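Putative protease (Parabacteroides distasonis ATCC 8503, PDB 3KD4) is of unknown function but is probably an exported hydrolase, possibly a protease. Local coordinates at residues A[6-19]-A[136-150]. Numbering follows the deposited sequence. Where two conformers were deposited one is given.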
loop_
_atom_site.group_PDB
_atom_site.type_symbol
_atom_site.label_atom_id
_atom_site.label_comp_id
_atom_site.label_asym_id
_atom_site.label_seq_id
_atom_site.Cartn_x
_atom_site.Cartn_y
_atom_site.Cartn_z
ATOM N N ALA A 6 19.245 7.339 -15.349
ATOM C CA ALA A 6 19.916 7.802 -14.133
ATOM C C ALA A 6 20.484 6.614 -13.424
ATOM O O ALA A 6 20.001 5.493 -13.629
ATOM C CB ALA A 6 18.930 8.563 -13.217
ATOM N N GLU A 7 21.495 6.861 -12.584
ATOM C CA GLU A 7 22.089 5.845 -11.751
ATOM C C GLU A 7 22.556 6.452 -10.440
ATOM O O GLU A 7 23.186 7.525 -10.437
ATOM C CB GLU A 7 23.298 5.261 -12.467
ATOM C CG GLU A 7 24.035 4.165 -11.723
ATOM C CD GLU A 7 25.363 3.866 -12.384
ATOM O OE1 GLU A 7 26.361 3.558 -11.666
ATOM O OE2 GLU A 7 25.418 4.005 -13.630
ATOM N N TYR A 8 22.277 5.778 -9.340
ATOM C CA TYR A 8 22.865 6.153 -8.054
ATOM C C TYR A 8 24.216 5.484 -7.959
ATOM O O TYR A 8 24.304 4.267 -7.765
ATOM C CB TYR A 8 22.023 5.680 -6.881
ATOM C CG TYR A 8 20.713 6.417 -6.704
ATOM C CD1 TYR A 8 20.658 7.574 -5.940
ATOM C CD2 TYR A 8 19.543 5.936 -7.257
ATOM C CE1 TYR A 8 19.482 8.239 -5.755
ATOM C CE2 TYR A 8 18.337 6.591 -7.064
ATOM C CZ TYR A 8 18.329 7.745 -6.309
ATOM O OH TYR A 8 17.184 8.447 -6.114
ATOM N N GLY A 9 25.273 6.272 -8.078
ATOM C CA GLY A 9 26.629 5.755 -7.939
ATOM C C GLY A 9 26.849 5.272 -6.514
ATOM O O GLY A 9 27.409 4.196 -6.279
ATOM N N LYS A 10 26.364 6.046 -5.552
ATOM C CA LYS A 10 26.480 5.662 -4.151
ATOM C C LYS A 10 25.265 6.067 -3.355
ATOM O O LYS A 10 24.685 7.158 -3.575
ATOM C CB LYS A 10 27.673 6.338 -3.522
ATOM C CG LYS A 10 28.991 5.821 -4.058
ATOM C CD LYS A 10 30.143 6.271 -3.162
ATOM C CE LYS A 10 31.525 6.064 -3.849
ATOM N NZ LYS A 10 31.581 4.793 -4.640
ATOM N N VAL A 11 24.876 5.177 -2.451
ATOM C CA VAL A 11 23.931 5.457 -1.398
ATOM C C VAL A 11 24.578 4.993 -0.069
ATOM O O VAL A 11 25.193 3.885 0.017
ATOM C CB VAL A 11 22.594 4.735 -1.672
ATOM C CG1 VAL A 11 21.623 4.865 -0.514
ATOM C CG2 VAL A 11 21.955 5.261 -2.988
ATOM N N SER A 12 24.467 5.825 0.957
ATOM C CA SER A 12 24.894 5.411 2.298
ATOM C C SER A 12 23.861 5.880 3.293
ATOM O O SER A 12 23.475 7.052 3.272
ATOM C CB SER A 12 26.284 5.964 2.605
ATOM O OG SER A 12 26.809 5.372 3.772
ATOM N N LYS A 13 23.340 4.955 4.108
ATOM C CA LYS A 13 22.370 5.316 5.148
ATOM C C LYS A 13 22.877 4.766 6.460
ATOM O O LYS A 13 23.346 3.607 6.515
ATOM C CB LYS A 13 20.981 4.768 4.841
ATOM C CG LYS A 13 20.388 5.401 3.595
ATOM C CD LYS A 13 19.057 4.836 3.188
ATOM C CE LYS A 13 18.453 5.699 2.036
ATOM N NZ LYS A 13 17.148 5.178 1.602
ATOM N N ALA A 14 22.819 5.585 7.508
ATOM C CA ALA A 14 23.338 5.189 8.805
ATOM C C ALA A 14 22.344 5.594 9.874
ATOM O O ALA A 14 21.931 6.765 9.917
ATOM C CB ALA A 14 24.716 5.836 9.052
ATOM N N TRP A 15 21.959 4.642 10.736
ATOM C CA TRP A 15 21.076 4.936 11.845
ATOM C C TRP A 15 21.876 4.734 13.127
ATOM O O TRP A 15 22.664 3.782 13.235
ATOM C CB TRP A 15 19.846 4.009 11.882
ATOM C CG TRP A 15 18.865 4.160 10.798
ATOM C CD1 TRP A 15 17.683 4.814 10.839
ATOM C CD2 TRP A 15 18.970 3.591 9.494
ATOM N NE1 TRP A 15 17.029 4.696 9.619
ATOM C CE2 TRP A 15 17.798 3.920 8.792
ATOM C CE3 TRP A 15 19.920 2.775 8.877
ATOM C CZ2 TRP A 15 17.568 3.505 7.491
ATOM C CZ3 TRP A 15 19.711 2.398 7.548
ATOM C CH2 TRP A 15 18.545 2.776 6.876
ATOM N N THR A 16 21.687 5.632 14.070
ATOM C CA THR A 16 22.313 5.574 15.357
ATOM C C THR A 16 21.279 5.788 16.456
ATOM O O THR A 16 20.515 6.757 16.423
ATOM C CB THR A 16 23.366 6.668 15.479
ATOM O OG1 THR A 16 24.243 6.584 14.354
ATOM C CG2 THR A 16 24.138 6.538 16.809
ATOM N N LEU A 17 21.304 4.917 17.455
ATOM C CA LEU A 17 20.545 5.125 18.694
ATOM C C LEU A 17 21.543 5.451 19.798
ATOM O O LEU A 17 22.466 4.703 19.994
ATOM C CB LEU A 17 19.820 3.851 19.080
ATOM C CG LEU A 17 19.093 3.811 20.423
ATOM C CD1 LEU A 17 17.939 4.791 20.442
ATOM C CD2 LEU A 17 18.634 2.331 20.748
ATOM N N HIS A 18 21.311 6.528 20.535
ATOM C CA HIS A 18 22.158 6.913 21.660
ATOM C C HIS A 18 21.529 6.431 22.969
ATOM O O HIS A 18 20.325 6.194 23.017
ATOM C CB HIS A 18 22.338 8.422 21.701
ATOM C CG HIS A 18 22.985 8.969 20.476
ATOM N ND1 HIS A 18 24.328 8.807 20.215
ATOM C CD2 HIS A 18 22.487 9.700 19.448
ATOM C CE1 HIS A 18 24.624 9.386 19.059
ATOM N NE2 HIS A 18 23.522 9.931 18.572
ATOM N N ALA A 19 22.357 6.315 24.015
ATOM C CA ALA A 19 21.905 5.843 25.335
ATOM C C ALA A 19 20.744 6.639 25.882
ATOM O O ALA A 19 19.909 6.084 26.557
ATOM C CB ALA A 19 23.076 5.830 26.347
ATOM N N GLU A 136 15.905 1.228 -5.803
ATOM C CA GLU A 136 15.291 2.443 -6.347
ATOM C C GLU A 136 14.785 2.215 -7.780
ATOM O O GLU A 136 14.930 1.137 -8.346
ATOM C CB GLU A 136 16.305 3.598 -6.348
ATOM C CG GLU A 136 16.958 3.853 -5.016
ATOM C CD GLU A 136 16.008 4.363 -3.942
ATOM O OE1 GLU A 136 14.863 4.791 -4.231
ATOM O OE2 GLU A 136 16.429 4.321 -2.780
ATOM N N THR A 137 14.182 3.244 -8.360
ATOM C CA THR A 137 13.687 3.180 -9.736
ATOM C C THR A 137 14.839 3.295 -10.738
ATOM O O THR A 137 14.681 3.017 -11.910
ATOM C CB THR A 137 12.625 4.298 -9.970
ATOM O OG1 THR A 137 13.185 5.553 -9.602
ATOM C CG2 THR A 137 11.364 4.059 -9.086
ATOM N N SER A 138 15.998 3.734 -10.265
ATOM C CA SER A 138 17.245 3.639 -11.017
ATOM C C SER A 138 18.178 2.637 -10.322
ATOM O O SER A 138 18.067 2.414 -9.092
ATOM C CB SER A 138 17.903 5.030 -11.041
ATOM O OG SER A 138 17.099 5.978 -11.720
ATOM N N PRO A 139 19.128 2.078 -11.066
ATOM C CA PRO A 139 20.135 1.218 -10.431
ATOM C C PRO A 139 20.979 1.931 -9.356
ATOM O O PRO A 139 21.235 3.155 -9.437
ATOM C CB PRO A 139 21.069 0.814 -11.581
ATOM C CG PRO A 139 20.527 1.456 -12.829
ATOM C CD PRO A 139 19.429 2.369 -12.488
ATOM N N VAL A 140 21.404 1.148 -8.373
ATOM C CA VAL A 140 22.273 1.614 -7.288
ATOM C C VAL A 140 23.561 0.801 -7.377
ATOM O O VAL A 140 23.555 -0.425 -7.172
ATOM C CB VAL A 140 21.614 1.471 -5.893
ATOM C CG1 VAL A 140 22.591 1.960 -4.806
ATOM C CG2 VAL A 140 20.284 2.239 -5.836
ATOM N N LYS A 141 24.654 1.478 -7.695
ATOM C CA LYS A 141 25.940 0.813 -7.893
ATOM C C LYS A 141 26.492 0.287 -6.581
ATOM O O LYS A 141 27.046 -0.798 -6.535
ATOM C CB LYS A 141 26.928 1.783 -8.557
ATOM C CG LYS A 141 28.315 1.222 -8.828
ATOM C CD LYS A 141 28.250 0.027 -9.777
ATOM C CE LYS A 141 29.614 -0.372 -10.357
ATOM N NZ LYS A 141 29.507 -1.713 -11.010
ATOM N N GLU A 142 26.333 1.070 -5.517
ATOM C CA GLU A 142 26.789 0.702 -4.179
ATOM C C GLU A 142 25.906 1.331 -3.120
ATOM O O GLU A 142 25.715 2.561 -3.093
ATOM C CB GLU A 142 28.215 1.178 -3.940
ATOM C CG GLU A 142 28.798 0.783 -2.563
ATOM C CD GLU A 142 30.165 1.429 -2.329
ATOM O OE1 GLU A 142 30.206 2.596 -1.890
ATOM O OE2 GLU A 142 31.191 0.765 -2.585
ATOM N N CYS A 143 25.464 0.483 -2.199
ATOM C CA CYS A 143 24.590 0.865 -1.133
ATOM C C CYS A 143 25.198 0.334 0.181
ATOM O O CYS A 143 25.368 -0.884 0.337
ATOM C CB CYS A 143 23.194 0.294 -1.362
ATOM S SG CYS A 143 22.072 0.691 -0.026
ATOM N N LYS A 144 25.550 1.259 1.074
ATOM C CA LYS A 144 26.075 0.945 2.411
ATOM C C LYS A 144 25.071 1.339 3.442
ATOM O O LYS A 144 24.521 2.444 3.376
ATOM C CB LYS A 144 27.404 1.672 2.671
ATOM C CG LYS A 144 28.538 1.109 1.775
ATOM C CD LYS A 144 29.901 1.783 1.974
ATOM C CE LYS A 144 31.013 0.975 1.242
ATOM N NZ LYS A 144 31.324 -0.415 1.858
ATOM N N VAL A 145 24.754 0.412 4.333
ATOM C CA VAL A 145 23.798 0.671 5.418
ATOM C C VAL A 145 24.424 0.233 6.712
ATOM O O VAL A 145 25.161 -0.790 6.766
ATOM C CB VAL A 145 22.404 0.001 5.203
ATOM C CG1 VAL A 145 21.685 0.705 4.050
ATOM C CG2 VAL A 145 22.510 -1.542 4.916
ATOM N N SER A 146 24.154 1.016 7.755
ATOM C CA SER A 146 24.826 0.865 9.032
ATOM C C SER A 146 23.856 1.134 10.161
ATOM O O SER A 146 23.070 2.079 10.086
ATOM C CB SER A 146 25.940 1.928 9.094
ATOM O OG SER A 146 26.584 1.904 10.302
ATOM N N ILE A 147 23.895 0.318 11.205
ATOM C CA ILE A 147 23.067 0.563 12.415
ATOM C C ILE A 147 23.981 0.556 13.627
ATOM O O ILE A 147 24.799 -0.344 13.735
ATOM C CB ILE A 147 22.009 -0.520 12.597
ATOM C CG1 ILE A 147 21.053 -0.576 11.394
ATOM C CG2 ILE A 147 21.184 -0.296 13.919
ATOM C CD1 ILE A 147 20.211 -1.944 11.354
ATOM N N SER A 148 23.908 1.578 14.482
ATOM C CA SER A 148 24.725 1.649 15.704
ATOM C C SER A 148 23.824 1.859 16.876
ATOM O O SER A 148 22.963 2.737 16.822
ATOM C CB SER A 148 25.706 2.812 15.646
ATOM O OG SER A 148 26.503 2.700 14.509
ATOM N N VAL A 149 24.025 1.057 17.918
ATOM C CA VAL A 149 23.256 1.137 19.161
ATOM C C VAL A 149 24.236 0.926 20.335
ATOM O O VAL A 149 25.350 0.405 20.142
ATOM C CB VAL A 149 22.085 0.114 19.223
ATOM C CG1 VAL A 149 21.236 0.145 17.933
ATOM C CG2 VAL A 149 22.594 -1.307 19.489
ATOM N N PRO A 150 23.828 1.322 21.547
ATOM C CA PRO A 150 24.682 1.089 22.711
ATOM C C PRO A 150 24.858 -0.398 22.998
ATOM O O PRO A 150 23.934 -1.161 22.846
ATOM C CB PRO A 150 23.937 1.785 23.874
ATOM C CG PRO A 150 22.979 2.715 23.222
ATOM C CD PRO A 150 22.598 2.018 21.903
HETATM O O HOH W 1 28.000 3.771 -0.696
HETATM O O HOH W 2 25.331 3.572 12.201
#
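Y8 meets E136-V140 through CB and the CD2-CE2 side of its ring. Its CB lies 4.0 Å from V140 CG2; with CG anti to the carbonyl carbon (chi1 -71°), the ring swings alongside, and P139 O lies at the CD2 edge, in the ring plane. Farther out, CE2 comes 3.7 Å from E136 CG, the two side chains crossing at about a right angle, while OH makes a weak hydrogen bond to a glycerol that probably came from the crystallisation liquor. Backbone bonds flank the residue: Y8 N donates to P139 O, and K141 N reaches Y8 O nearly straight (2.8 Å, 170° at the hydrogen). Replacing the tyrosine by an alanine would probably open a gap beside the E136 methylenes and V140 CG2.

Beyond the corner at G9 and K141, strands 10-17 and 142-150 run parallel, their axes 6° apart, and seven hydrogen bonds from V11 to L17 join them. V11 CG2 packs 3.8 Å from V140 CG1 on the face that also carries W15, whose CE3 edge lies 3.4 Å from S146 O. On the other face, E142 OE1 has a long salt bridge to K10 NZ (3.8 Å), and a water links this carboxylate oxygen to V11 O; E142 OE2 pairs with R182.

G9 and K10 both face E30, forming a classic beta bulge in strand 6-17. The arrangement is a parallel pair inside a mixed sheet, strand 6-17 lying between antiparallel strand 23-33 and parallel strand 140-150.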